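Local coordinates for protein spermidine N(1)-acetyltransferase (Thermoplasma acidophilum, PDB 3K9U) that transfers an acetyl group from acetyl-CoA to polyamines such as spermidine, protecting the cell against polyamine toxicity, at residues 134-137 and 138-142; 106-109 and 110-114. One frame throughout, in Å; residues are numbered along the deposited sequence.

Interaction 1 (134-137 and 138-142); sequences GFSF and YYKNG. With ACO (acetyl coenzyme *a), chain G.
F137, Y138, S136 and K140 make this a local contact at the C-terminal end of helix 132-139, in the acetyl-CoA site of the GNAT fold. Backbone bonds of the i to i+4 kind run from Y138 N, Y139 N and K140 N to G134 O, F135 O and S136 O. A type I turn from Y139 to G142 leads the chain on from the helix, and G142 has a positive phi.

The F137 ring turns its edge toward the face of Y138, with planes at 65°. Its own faces are both used: CCP of the cofactor lies over one, and N141 ND2 lies over the opposite one. F137 CG sits anti to the backbone N (chi1 164°), which carries the ring to the pantetheine arm. Y138, probably the proton donor of catalysis, brings OH to 3.3 Å from the thioester carbon C of acetyl-CoA. The thioester sulfur S1P lies at the edge of its ring.

Y139 folds back over S136, whose CA sits 3.8 Å from the ring centroid. The cofactor ribose hydroxyl O2B donates to S136 OG, which is also bonded to S132 O. The extended K140 chain reaches the ribose and the 3'-phosphate, with NZ 2.6 Å from O2B and 2.8 Å from O9A. K105 NZ bonds to N141 OD1. N141 ND2 gives a nearly straight bond of 2.8 Å to F137 O, which lies close to the N141 amide plane.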
loop_
_atom_site.group_PDB
_atom_site.type_symbol
_atom_site.label_atom_id
_atom_site.label_comp_id
_atom_site.label_asym_id
_atom_site.label_seq_id
_atom_site.Cartn_x
_atom_site.Cartn_y
_atom_site.Cartn_z
ATOM N N GLY A 134 -6.114 -7.036 7.070
ATOM C CA GLY A 134 -5.746 -8.205 7.861
ATOM C C GLY A 134 -6.700 -9.380 7.730
ATOM O O GLY A 134 -6.265 -10.504 7.558
ATOM N N PHE A 135 -8.004 -9.125 7.814
ATOM C CA PHE A 135 -8.996 -10.218 7.872
ATOM C C PHE A 135 -8.967 -11.025 6.586
ATOM O O PHE A 135 -8.992 -12.268 6.629
ATOM C CB PHE A 135 -10.401 -9.709 8.124
ATOM C CG PHE A 135 -11.451 -10.786 8.134
ATOM C CD1 PHE A 135 -12.423 -10.833 7.172
ATOM C CD2 PHE A 135 -11.470 -11.735 9.113
ATOM C CE1 PHE A 135 -13.408 -11.849 7.180
ATOM C CE2 PHE A 135 -12.438 -12.730 9.138
ATOM C CZ PHE A 135 -13.414 -12.780 8.165
ATOM N N SER A 136 -8.872 -10.311 5.459
ATOM C CA SER A 136 -8.859 -10.955 4.132
ATOM C C SER A 136 -7.525 -11.638 3.888
ATOM O O SER A 136 -7.479 -12.660 3.269
ATOM C CB SER A 136 -9.199 -9.953 3.028
ATOM O OG SER A 136 -8.248 -8.918 2.947
ATOM N N PHE A 137 -6.436 -11.093 4.432
ATOM C CA PHE A 137 -5.151 -11.768 4.321
ATOM C C PHE A 137 -5.178 -13.147 4.992
ATOM O O PHE A 137 -4.661 -14.120 4.444
ATOM C CB PHE A 137 -4.024 -10.914 4.896
ATOM C CG PHE A 137 -2.747 -11.692 5.167
ATOM C CD1 PHE A 137 -2.472 -12.171 6.455
ATOM C CD2 PHE A 137 -1.835 -11.948 4.135
ATOM C CE1 PHE A 137 -1.299 -12.892 6.727
ATOM C CE2 PHE A 137 -0.633 -12.652 4.388
ATOM C CZ PHE A 137 -0.367 -13.137 5.697
ATOM N N TYR A 138 -5.795 -13.227 6.158
ATOM C CA TYR A 138 -5.879 -14.493 6.887
ATOM C C TYR A 138 -6.785 -15.509 6.235
ATOM O O TYR A 138 -6.436 -16.695 6.213
ATOM C CB TYR A 138 -6.347 -14.270 8.314
ATOM C CG TYR A 138 -5.348 -13.529 9.143
ATOM C CD1 TYR A 138 -4.022 -13.955 9.232
ATOM C CD2 TYR A 138 -5.724 -12.398 9.859
ATOM C CE1 TYR A 138 -3.115 -13.250 9.994
ATOM C CE2 TYR A 138 -4.826 -11.693 10.602
ATOM C CZ TYR A 138 -3.542 -12.117 10.684
ATOM O OH TYR A 138 -2.684 -11.400 11.473
ATOM N N TYR A 139 -7.936 -15.076 5.709
ATOM C CA TYR A 139 -8.811 -16.035 5.038
ATOM C C TYR A 139 -8.170 -16.556 3.768
ATOM O O TYR A 139 -8.458 -17.675 3.371
ATOM C CB TYR A 139 -10.293 -15.592 4.882
ATOM C CG TYR A 139 -10.740 -14.563 3.802
ATOM C CD1 TYR A 139 -11.373 -13.359 4.184
ATOM C CD2 TYR A 139 -10.646 -14.831 2.426
ATOM C CE1 TYR A 139 -11.836 -12.411 3.218
ATOM C CE2 TYR A 139 -11.121 -13.884 1.456
ATOM C CZ TYR A 139 -11.690 -12.672 1.874
ATOM O OH TYR A 139 -12.167 -11.738 0.954
ATOM N N LYS A 140 -7.275 -15.770 3.166
ATOM C CA LYS A 140 -6.548 -16.210 1.977
ATOM C C LYS A 140 -5.340 -17.088 2.339
ATOM O O LYS A 140 -4.706 -17.638 1.470
ATOM C CB LYS A 140 -6.105 -15.005 1.154
ATOM C CG LYS A 140 -7.258 -14.374 0.343
ATOM C CD LYS A 140 -6.987 -12.899 0.057
ATOM C CE LYS A 140 -8.291 -12.182 -0.392
ATOM N NZ LYS A 140 -8.068 -10.719 -0.768
ATOM N N ASN A 141 -5.021 -17.202 3.620
ATOM C CA ASN A 141 -3.971 -18.085 4.076
ATOM C C ASN A 141 -4.491 -19.212 4.964
ATOM O O ASN A 141 -3.777 -19.703 5.847
ATOM C CB ASN A 141 -2.895 -17.259 4.765
ATOM C CG ASN A 141 -2.033 -16.545 3.777
ATOM O OD1 ASN A 141 -1.135 -17.144 3.204
ATOM N ND2 ASN A 141 -2.354 -15.291 3.490
ATOM N N GLY A 142 -5.735 -19.627 4.714
ATOM C CA GLY A 142 -6.305 -20.833 5.324
ATOM C C GLY A 142 -6.982 -20.655 6.688
ATOM O O GLY A 142 -7.436 -21.636 7.264
HETATM N N1A ACO G . -4.611 -2.966 0.731
HETATM C C2A ACO G . -5.656 -3.827 0.786
HETATM N N3A ACO G . -5.496 -5.143 1.015
HETATM C C4A ACO G . -4.281 -5.675 1.243
HETATM C C5A ACO G . -3.134 -4.771 1.197
HETATM C C6A ACO G . -3.364 -3.341 0.935
HETATM N N6A ACO G . -2.346 -2.448 0.871
HETATM N N7A ACO G . -2.064 -5.507 1.435
HETATM C C8A ACO G . -2.479 -6.773 1.604
HETATM N N9A ACO G . -3.812 -6.887 1.516
HETATM C C1B ACO G . -4.553 -8.184 1.635
HETATM C C2B ACO G . -5.451 -8.517 0.442
HETATM O O2B ACO G . -6.542 -9.396 0.824
HETATM C C3B ACO G . -4.544 -9.242 -0.509
HETATM O O3B ACO G . -5.284 -10.099 -1.400
HETATM P P3B ACO G . -5.670 -9.484 -2.863
HETATM O O7A ACO G . -4.395 -9.600 -3.597
HETATM O O8A ACO G . -6.107 -8.054 -2.570
HETATM O O9A ACO G . -6.789 -10.430 -3.263
HETATM C C4B ACO G . -3.553 -9.941 0.402
HETATM O O4B ACO G . -3.627 -9.274 1.670
HETATM C C5B ACO G . -2.127 -9.898 -0.103
HETATM O O5B ACO G . -1.316 -10.906 0.518
HETATM P P1A ACO G . 0.190 -10.587 0.995
HETATM O O1A ACO G . 0.922 -9.787 -0.073
HETATM O O2A ACO G . 0.830 -11.849 1.510
HETATM O O3A ACO G . -0.153 -9.612 2.249
HETATM P P2A ACO G . 0.963 -8.697 2.995
HETATM O O4A ACO G . 0.535 -7.264 2.785
HETATM O O5A ACO G . 2.371 -9.160 2.640
HETATM O O6A ACO G . 0.730 -9.069 4.522
HETATM C CBP ACO G . -0.568 -8.080 6.264
HETATM C CCP ACO G . -0.569 -9.058 5.103
HETATM C CDP ACO G . -1.918 -8.108 6.951
HETATM C CEP ACO G . 0.493 -8.564 7.249
HETATM C CAP ACO G . -0.216 -6.654 5.778
HETATM O OAP ACO G . -1.094 -6.215 4.734
HETATM C C9P ACO G . -0.225 -5.626 6.874
HETATM O O9P ACO G . 0.747 -5.513 7.599
HETATM N N8P ACO G . -1.319 -4.914 7.002
HETATM C C7P ACO G . -1.537 -3.938 8.046
HETATM C C6P ACO G . -1.484 -4.489 9.463
HETATM C C5P ACO G . -2.474 -5.596 9.756
HETATM O O5P ACO G . -3.638 -5.553 9.383
HETATM N N4P ACO G . -2.013 -6.606 10.497
HETATM C C3P ACO G . -2.883 -7.682 10.970
HETATM C C2P ACO G . -3.432 -7.336 12.346
HETATM S S1P ACO G . -4.262 -8.700 13.104
HETATM C C ACO G . -3.076 -9.414 14.077
HETATM O O ACO G . -1.992 -8.853 14.183
HETATM C CH3 ACO G . -3.355 -10.702 14.829
#

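Interaction 2 (106-109 and 110-114); sequences TLLL and EAEKI
L109, E110 and E112 carry most of this local contact within helix 103-118, each packing on a residue about one turn away. L109 CD2 comes to 3.6 Å from E112 OE1, a methyl beside a carboxylate oxygen. E112 also leans on L108, with its carboxylate carbon CD 4.0 Å from L108 CG. In the glutamate, CG is anti to the carbonyl carbon (chi1 -68°), which sets it 3.3 Å from L108 O; the extended chain beyond carries the acid along the preceding turn. Its OE2 is held from outside by a salt bridge to K157 and a hydrogen bond to Y159. Replacing E112 by an alanine is likely to leave K157 without this acidic mate and the Y159 hydroxyl without this bond, and to open a gap beside L108 CG and L109 CD2.

E110 takes the other direction. Its CG packs 3.5 Å from T106 O, and beyond it the chain bends at chi2 (-61°). Its side chain also touches I5 and L66 of the sheet.

Four backbone bonds tie the two turns. They run from E110 N to T106 O, A111 N to L107 O, E112 N to L108 O and K113 N to L109 O. The shortest are those of E112 N and K113 N, at 2.9 Å each.

L107 and A111 face the sheet. L107 rests on L92, L94, A68 and I78, while A111 rests on L80. This is regular alpha-helical i to i+4 packing in the helix of a beta-alpha-beta crossover, which links strands 86-94 and 122-128 of the GNAT fold.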
loop_
_atom_site.group_PDB
_atom_site.type_symbol
_atom_site.label_atom_id
_atom_site.label_comp_id
_atom_site.label_asym_id
_atom_site.label_seq_id
_atom_site.Cartn_x
_atom_site.Cartn_y
_atom_site.Cartn_z
ATOM N N THR A 106 5.284 -14.427 3.833
ATOM C CA THR A 106 6.590 -14.993 4.117
ATOM C C THR A 106 6.833 -15.112 5.605
ATOM O O THR A 106 7.311 -16.133 6.065
ATOM C CB THR A 106 7.694 -14.170 3.485
ATOM O OG1 THR A 106 7.430 -14.075 2.089
ATOM C CG2 THR A 106 9.078 -14.822 3.697
ATOM N N LEU A 107 6.460 -14.081 6.358
ATOM C CA LEU A 107 6.543 -14.136 7.810
ATOM C C LEU A 107 5.686 -15.285 8.345
ATOM O O LEU A 107 6.170 -16.110 9.115
ATOM C CB LEU A 107 6.118 -12.796 8.450
ATOM C CG LEU A 107 7.210 -11.734 8.490
ATOM C CD1 LEU A 107 6.637 -10.332 8.751
ATOM C CD2 LEU A 107 8.244 -12.077 9.516
ATOM N N LEU A 108 4.431 -15.370 7.901
ATOM C CA LEU A 108 3.559 -16.489 8.287
ATOM C C LEU A 108 4.139 -17.848 7.935
ATOM O O LEU A 108 4.077 -18.795 8.742
ATOM C CB LEU A 108 2.198 -16.366 7.628
ATOM C CG LEU A 108 1.121 -17.369 8.064
ATOM C CD1 LEU A 108 0.820 -17.283 9.594
ATOM C CD2 LEU A 108 -0.148 -17.129 7.244
ATOM N N LEU A 109 4.713 -17.964 6.742
ATOM C CA LEU A 109 5.278 -19.249 6.330
ATOM C C LEU A 109 6.496 -19.673 7.171
ATOM O O LEU A 109 6.672 -20.864 7.443
ATOM C CB LEU A 109 5.586 -19.274 4.838
ATOM C CG LEU A 109 4.317 -19.429 3.958
ATOM C CD1 LEU A 109 4.615 -19.116 2.485
ATOM C CD2 LEU A 109 3.704 -20.855 4.121
ATOM N N GLU A 110 7.295 -18.703 7.614
ATOM C CA GLU A 110 8.444 -19.002 8.466
ATOM C C GLU A 110 7.978 -19.462 9.829
ATOM O O GLU A 110 8.496 -20.433 10.380
ATOM C CB GLU A 110 9.363 -17.783 8.622
ATOM C CG GLU A 110 10.236 -17.532 7.413
ATOM C CD GLU A 110 11.164 -18.709 7.129
ATOM O OE1 GLU A 110 11.954 -19.123 8.021
ATOM O OE2 GLU A 110 11.076 -19.229 6.015
ATOM N N ALA A 111 6.983 -18.774 10.367
ATOM C CA ALA A 111 6.389 -19.205 11.632
ATOM C C ALA A 111 5.853 -20.625 11.502
ATOM O O ALA A 111 6.181 -21.470 12.322
ATOM C CB ALA A 111 5.281 -18.258 12.084
ATOM N N GLU A 112 5.054 -20.894 10.469
ATOM C CA GLU A 112 4.426 -22.232 10.313
ATOM C C GLU A 112 5.456 -23.330 10.097
ATOM O O GLU A 112 5.220 -24.481 10.466
ATOM C CB GLU A 112 3.435 -22.259 9.141
ATOM C CG GLU A 112 2.201 -21.408 9.382
ATOM C CD GLU A 112 1.240 -21.338 8.176
ATOM O OE1 GLU A 112 1.699 -21.405 7.011
ATOM O OE2 GLU A 112 0.020 -21.186 8.414
ATOM N N LYS A 113 6.584 -22.982 9.484
ATOM C CA LYS A 113 7.672 -23.947 9.326
ATOM C C LYS A 113 8.207 -24.361 10.710
ATOM O O LYS A 113 8.490 -25.540 10.947
ATOM C CB LYS A 113 8.780 -23.361 8.430
ATOM C CG LYS A 113 10.124 -24.067 8.527
ATOM C CD LYS A 113 11.081 -23.613 7.441
ATOM C CE LYS A 113 12.305 -24.569 7.380
ATOM N NZ LYS A 113 13.015 -24.538 6.047
ATOM N N ILE A 114 8.298 -23.390 11.630
ATOM C CA ILE A 114 8.760 -23.657 13.007
ATOM C C ILE A 114 7.716 -24.427 13.828
ATOM O O ILE A 114 8.072 -25.350 14.564
ATOM C CB ILE A 114 9.153 -22.350 13.740
ATOM C CG1 ILE A 114 10.371 -21.720 13.050
ATOM C CG2 ILE A 114 9.459 -22.616 15.187
ATOM C CD1 ILE A 114 10.552 -20.301 13.384
#

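Both contacts are local and partly buried, but interaction 1 runs from the helix into a turn, whereas interaction 2 stays inside one helix. Interaction 1 lies at the cofactor, so aromatic rings and polar groups that meet acetyl-CoA dominate it. Interaction 2 lies in mid-helix. There L107, L108 and A111 are buried against the sheet, L109 and K113 are exposed, and the two glutamates lie between. The two helices share strand 86-94 as a support, since F137 and L107 both touch L92, and Y138 and L108 both touch L89. They also meet directly: N141 CB lies 3.7 Å from L108 CD2. K157 joins them as well, bonding to N141 O of 138-142 and to E112 of 110-114.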